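Local coordinates for putative uncharacterized protein gbs1889 (Streptococcus agalactiae, PDB 3ANK) that hydrolyses unsaturated chondroitin, hyaluronan and heparin disaccharides, releasing the unsaturated uronic acid, and prefers sulfated over unsulfated substrates, at residues E68-F73 with G375-D380; W245-A250 with D304-A309. The protein carries 1 engineered substitution. All blocks are in the same frame, centred on the assembly; numbering follows the deposited sequence.

Interaction 1 (E68-F73 with G375-D380); sequences EWTNGF and GNIWGD. With GCD (4-deoxy-alpha-L-threo-hex-4-enopyranuronic acid), chain B.
W69, T70 and F73 meet I377 and W378 in a buried, apolar contact between the starts of helix 71-85 and helix 377-391, beside the bound sugar. A helix early in the chain thus packs against the last helix, 377-391, across some 300 residues.

The backbones come closest at F73 and W378. There W378 CB sits over the centre of the F73 ring, a CH-pi contact 3.6 Å from the ring centroid and 11° off its normal. F73 CB also lies beside I377 CG1, at 3.8 Å. I377 CG2 touches T70 CB at 3.5 Å. CG1 is anti to the backbone N (chi1 -169°), which leaves CG2 between N and the carbonyl carbon, facing T70.

T70 CG2 stands over one face of W69 and meets W378 CE3 at 3.7 Å, in the angle between the two indoles. The indoles themselves touch at W69 CZ2 and W378 CZ3, 3.8 Å apart, with their six-membered rings inclined at 34°.

The opposite face of W69 receives the unsaturated uronic acid. W69 CH2 is 3.5 Å from GCD C4, and the sugar ring lies across the indole. W69 NE1 is hydrogen-bonded to Y364 OH, which fixes the ring's edge. N376 caps helix 377-391: its OD1 accepts from G379 N at 2.7 Å, and the same oxygen lies over one face of W378.

An aromatic platform under a sugar ring is typical of carbohydrate-binding sites. Here it forms part of the glycan pocket of an alpha6/alpha6-barrel of glycoside hydrolase family 88.

Interaction 2 (W245-A250 with D304-A309); sequences WARGQA and DTSATA. With GCD (4-deoxy-alpha-L-threo-hex-4-enopyranuronic acid), chain B.
R247 and D304 form a buried salt bridge between helix 246-263 and the N-terminal end of helix 305-319. R247 NH1 lies 2.9 Å from D304 OD1. The guanidinium and carboxylate planes are almost perpendicular, at 89°, so a single nitrogen and a single oxygen make the pair. NH1 also gives a weak hydrogen bond to S306 OG and a further bond to V363 O.

The other two nitrogens of R247 face the substrate. NE donates to GCD O6B at 2.9 Å, and NH2 to GCD O6A at 2.7 Å. Both bonds are nearly straight, about 170°. This is a bidentate pairing of the guanidinium edge with the sugar carboxylate. CG of R247 is anti to the backbone N and the chain bends at chi3, which brings the guanidinium to the carboxylate. W245 CH2 approaches the same group, 3.4 Å from GCD O6B.

D304 is held from its own helix. S306 OG donates to D304 OD2 at 2.7 Å, and S306 N adds a weak bond to that oxygen, so D304 serves as the N-cap. A water bridges the segments, accepting from R247 N and donating to D304 OD1. With these partners D304 probably orients R247 and balances its charge.

The apolar part is small side chains. A307 CB packs against A246 CB at 3.8 Å and lies over the backbone around R247 N. A250 CB meets A307 O at 3.3 Å. With alanines at the interface the helix segments run 13° from parallel, with axes 8.2 Å apart.

Around the pair, R247 and A309 touch helix 377-391, Q249 and T308 reach helix 266-281, and T305 and T308 pack on helix 329-347.

Both interactions serve the same sugar, GCD, from different directions. Interaction 1 supplies W69 for its ring, and interaction 2 supplies R247 for its carboxylate. Their centres are 14 Å apart, and they meet at W378. W378 NE1 is 3.1 Å from S306 OG, probably a weak hydrogen bond, and 3.3 Å from R247 CD. N376 OD1 also packs on S306 CB at 3.4 Å. The N-terminal end of helix 377-391, part of interaction 1, therefore also packs on interaction 2. The nucleophile D115 and N175, an engineered replacement of the proton donor, also hydrogen-bond to GCD, as does W251. Together these residues hold the unsaturated uronic acid in the active site.

Interaction 1 (E68-F73 with G375-D380)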
# COMPACT_ATOMS: atom_id res chain seq x y z
N GLU A 68 -10.64 12.52 3.62
CA GLU A 68 -9.94 12.06 2.41
C GLU A 68 -9.90 10.53 2.34
O GLU A 68 -10.46 9.87 3.21
CB GLU A 68 -8.52 12.63 2.34
CG GLU A 68 -8.38 13.84 1.42
CD GLU A 68 -8.52 13.48 -0.05
OE1 GLU A 68 -8.82 12.31 -0.37
OE2 GLU A 68 -8.30 14.36 -0.90
N TRP A 69 -9.28 9.97 1.32
CA TRP A 69 -9.15 8.50 1.23
C TRP A 69 -7.91 8.03 1.98
O TRP A 69 -7.66 6.83 2.11
CB TRP A 69 -9.11 8.03 -0.24
CG TRP A 69 -7.84 8.38 -0.98
CD1 TRP A 69 -7.57 9.56 -1.61
CD2 TRP A 69 -6.69 7.54 -1.18
NE1 TRP A 69 -6.32 9.51 -2.19
CE2 TRP A 69 -5.76 8.29 -1.93
CE3 TRP A 69 -6.35 6.24 -0.78
CZ2 TRP A 69 -4.51 7.77 -2.30
CZ3 TRP A 69 -5.12 5.73 -1.15
CH2 TRP A 69 -4.21 6.50 -1.91
N THR A 70 -7.13 8.98 2.49
CA THR A 70 -5.79 8.69 2.96
C THR A 70 -5.63 8.79 4.47
O THR A 70 -4.56 8.46 5.00
CB THR A 70 -4.79 9.65 2.32
OG1 THR A 70 -5.27 10.99 2.50
CG2 THR A 70 -4.64 9.37 0.84
N ASN A 71 -6.68 9.22 5.16
CA ASN A 71 -6.56 9.49 6.59
C ASN A 71 -6.05 8.31 7.41
O ASN A 71 -5.30 8.50 8.38
CB ASN A 71 -7.88 10.03 7.14
CG ASN A 71 -8.27 11.33 6.48
OD1 ASN A 71 -8.00 12.42 7.01
ND2 ASN A 71 -8.85 11.23 5.29
N GLY A 72 -6.45 7.11 7.01
CA GLY A 72 -6.08 5.89 7.73
C GLY A 72 -4.59 5.59 7.76
O GLY A 72 -4.09 4.96 8.68
N PHE A 73 -3.88 6.03 6.72
CA PHE A 73 -2.44 5.80 6.63
C PHE A 73 -1.70 6.56 7.72
O PHE A 73 -0.65 6.11 8.19
CB PHE A 73 -1.92 6.21 5.24
CG PHE A 73 -2.44 5.34 4.12
CD1 PHE A 73 -2.14 3.98 4.08
CD2 PHE A 73 -3.22 5.87 3.12
CE1 PHE A 73 -2.62 3.17 3.05
CE2 PHE A 73 -3.70 5.08 2.08
CZ PHE A 73 -3.39 3.73 2.04
N GLY A 375 6.36 14.02 -0.76
CA GLY A 375 6.03 12.93 0.14
C GLY A 375 4.52 12.69 0.07
O GLY A 375 3.74 13.61 -0.22
N ASN A 376 4.11 11.46 0.31
CA ASN A 376 2.69 11.17 0.45
C ASN A 376 2.50 10.22 1.62
O ASN A 376 3.43 9.49 2.02
CB ASN A 376 2.08 10.63 -0.84
CG ASN A 376 2.83 9.43 -1.38
OD1 ASN A 376 2.97 8.40 -0.70
ND2 ASN A 376 3.30 9.54 -2.62
N ILE A 377 1.30 10.25 2.19
CA ILE A 377 1.07 9.57 3.45
C ILE A 377 1.00 8.04 3.29
O ILE A 377 1.37 7.30 4.21
CB ILE A 377 -0.19 10.14 4.16
CG1 ILE A 377 -0.27 9.62 5.60
CG2 ILE A 377 -1.44 9.81 3.34
CD1 ILE A 377 0.97 9.93 6.46
N TRP A 378 0.53 7.55 2.14
CA TRP A 378 0.55 6.09 1.93
C TRP A 378 1.99 5.61 1.73
O TRP A 378 2.36 4.54 2.20
CB TRP A 378 -0.36 5.64 0.77
CG TRP A 378 -0.02 6.29 -0.54
CD1 TRP A 378 0.78 5.79 -1.54
CD2 TRP A 378 -0.45 7.58 -0.99
NE1 TRP A 378 0.87 6.69 -2.58
CE2 TRP A 378 0.12 7.80 -2.26
CE3 TRP A 378 -1.26 8.58 -0.43
CZ2 TRP A 378 -0.10 8.97 -2.99
CZ3 TRP A 378 -1.47 9.74 -1.16
CH2 TRP A 378 -0.90 9.93 -2.42
N GLY A 379 2.81 6.41 1.06
CA GLY A 379 4.24 6.11 0.92
C GLY A 379 4.91 6.00 2.28
O GLY A 379 5.70 5.08 2.53
N ASP A 380 4.60 6.94 3.16
CA ASP A 380 5.17 6.93 4.50
C ASP A 380 4.72 5.69 5.25
O ASP A 380 5.52 5.03 5.91
CB ASP A 380 4.71 8.17 5.29
CG ASP A 380 5.36 9.44 4.80
OD1 ASP A 380 6.29 9.38 3.97
OD2 ASP A 380 4.91 10.51 5.25
C1 GCD B . -7.46 7.14 -5.23
C2 GCD B . -8.05 5.74 -5.17
C3 GCD B . -7.26 4.90 -4.18
C4 GCD B . -5.81 4.94 -4.64
C5 GCD B . -5.33 6.02 -5.35
C6 GCD B . -3.89 6.00 -5.82
O2 GCD B . -9.41 5.83 -4.75
O3 GCD B . -7.72 3.54 -4.21
O5 GCD B . -6.08 7.14 -5.63
O6A GCD B . -3.47 7.00 -6.43
O6B GCD B . -3.20 5.00 -5.55

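Interaction 2 (W245-A250 with D304-A309)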
# COMPACT_ATOMS: atom_id res chain seq x y z
N TRP A 245 1.51 2.34 -14.81
CA TRP A 245 1.52 3.09 -13.58
C TRP A 245 2.26 2.29 -12.50
O TRP A 245 1.91 1.14 -12.23
CB TRP A 245 0.07 3.32 -13.17
CG TRP A 245 -0.14 4.14 -11.94
CD1 TRP A 245 0.59 5.21 -11.52
CD2 TRP A 245 -1.20 3.97 -11.00
NE1 TRP A 245 0.06 5.71 -10.36
CE2 TRP A 245 -1.04 4.96 -10.02
CE3 TRP A 245 -2.26 3.07 -10.89
CZ2 TRP A 245 -1.90 5.08 -8.93
CZ3 TRP A 245 -3.11 3.18 -9.81
CH2 TRP A 245 -2.93 4.18 -8.85
N ALA A 246 3.30 2.88 -11.90
CA ALA A 246 4.12 2.12 -10.95
C ALA A 246 3.37 1.70 -9.69
O ALA A 246 3.47 0.55 -9.25
CB ALA A 246 5.41 2.88 -10.61
N ARG A 247 2.60 2.62 -9.11
CA ARG A 247 1.86 2.28 -7.89
C ARG A 247 0.77 1.25 -8.17
O ARG A 247 0.51 0.37 -7.36
CB ARG A 247 1.30 3.53 -7.20
CG ARG A 247 0.54 3.22 -5.89
CD ARG A 247 0.51 4.43 -4.96
NE ARG A 247 -0.38 5.50 -5.45
CZ ARG A 247 0.04 6.64 -5.98
NH1 ARG A 247 1.34 6.88 -6.11
NH2 ARG A 247 -0.84 7.54 -6.39
N GLY A 248 0.14 1.35 -9.34
CA GLY A 248 -0.82 0.34 -9.77
C GLY A 248 -0.19 -1.04 -9.81
O GLY A 248 -0.78 -2.03 -9.38
N GLN A 249 1.02 -1.11 -10.34
CA GLN A 249 1.73 -2.37 -10.41
C GLN A 249 1.96 -2.91 -8.98
O GLN A 249 1.77 -4.10 -8.71
CB GLN A 249 3.06 -2.17 -11.14
CG GLN A 249 3.78 -3.47 -11.55
CD GLN A 249 3.04 -4.24 -12.63
OE1 GLN A 249 3.25 -5.46 -12.81
NE2 GLN A 249 2.18 -3.55 -13.37
N ALA A 250 2.33 -2.01 -8.08
CA ALA A 250 2.57 -2.34 -6.66
C ALA A 250 1.31 -2.76 -5.91
O ALA A 250 1.39 -3.63 -5.04
CB ALA A 250 3.23 -1.16 -5.93
N ASP A 304 8.44 7.48 -8.02
CA ASP A 304 7.37 7.29 -7.05
C ASP A 304 7.81 6.29 -5.98
O ASP A 304 7.59 5.08 -6.10
CB ASP A 304 6.07 6.81 -7.70
CG ASP A 304 4.94 6.67 -6.68
OD1 ASP A 304 3.96 5.96 -6.97
OD2 ASP A 304 5.06 7.25 -5.57
N THR A 305 8.47 6.79 -4.95
CA THR A 305 8.99 5.92 -3.89
C THR A 305 7.86 5.10 -3.25
O THR A 305 8.08 3.97 -2.78
CB THR A 305 9.67 6.74 -2.81
OG1 THR A 305 8.79 7.82 -2.45
CG2 THR A 305 10.98 7.31 -3.34
N SER A 306 6.65 5.67 -3.23
CA SER A 306 5.53 5.00 -2.59
C SER A 306 5.22 3.65 -3.26
O SER A 306 4.86 2.68 -2.57
CB SER A 306 4.28 5.89 -2.53
OG SER A 306 3.56 5.85 -3.76
N ALA A 307 5.39 3.59 -4.59
CA ALA A 307 5.25 2.33 -5.33
C ALA A 307 6.28 1.30 -4.88
O ALA A 307 5.98 0.12 -4.73
CB ALA A 307 5.38 2.56 -6.85
N THR A 308 7.51 1.75 -4.70
CA THR A 308 8.58 0.87 -4.28
C THR A 308 8.39 0.35 -2.85
O THR A 308 8.62 -0.83 -2.58
CB THR A 308 9.94 1.56 -4.47
OG1 THR A 308 10.11 1.82 -5.87
CG2 THR A 308 11.07 0.68 -4.01
N ALA A 309 7.95 1.21 -1.94
CA ALA A 309 7.71 0.79 -0.55
C ALA A 309 6.60 -0.25 -0.48
O ALA A 309 6.67 -1.20 0.28
CB ALA A 309 7.35 2.00 0.31
C1 GCD B . -7.46 7.14 -5.23
C2 GCD B . -8.05 5.74 -5.17
C3 GCD B . -7.26 4.90 -4.18
C4 GCD B . -5.81 4.94 -4.64
C5 GCD B . -5.33 6.02 -5.35
C6 GCD B . -3.89 6.00 -5.82
O2 GCD B . -9.41 5.83 -4.75
O3 GCD B . -7.72 3.54 -4.21
O5 GCD B . -6.08 7.14 -5.63
O6A GCD B . -3.47 7.00 -6.43
O6B GCD B . -3.20 5.00 -5.55
O HOH W 1 3.23 5.58 -9.46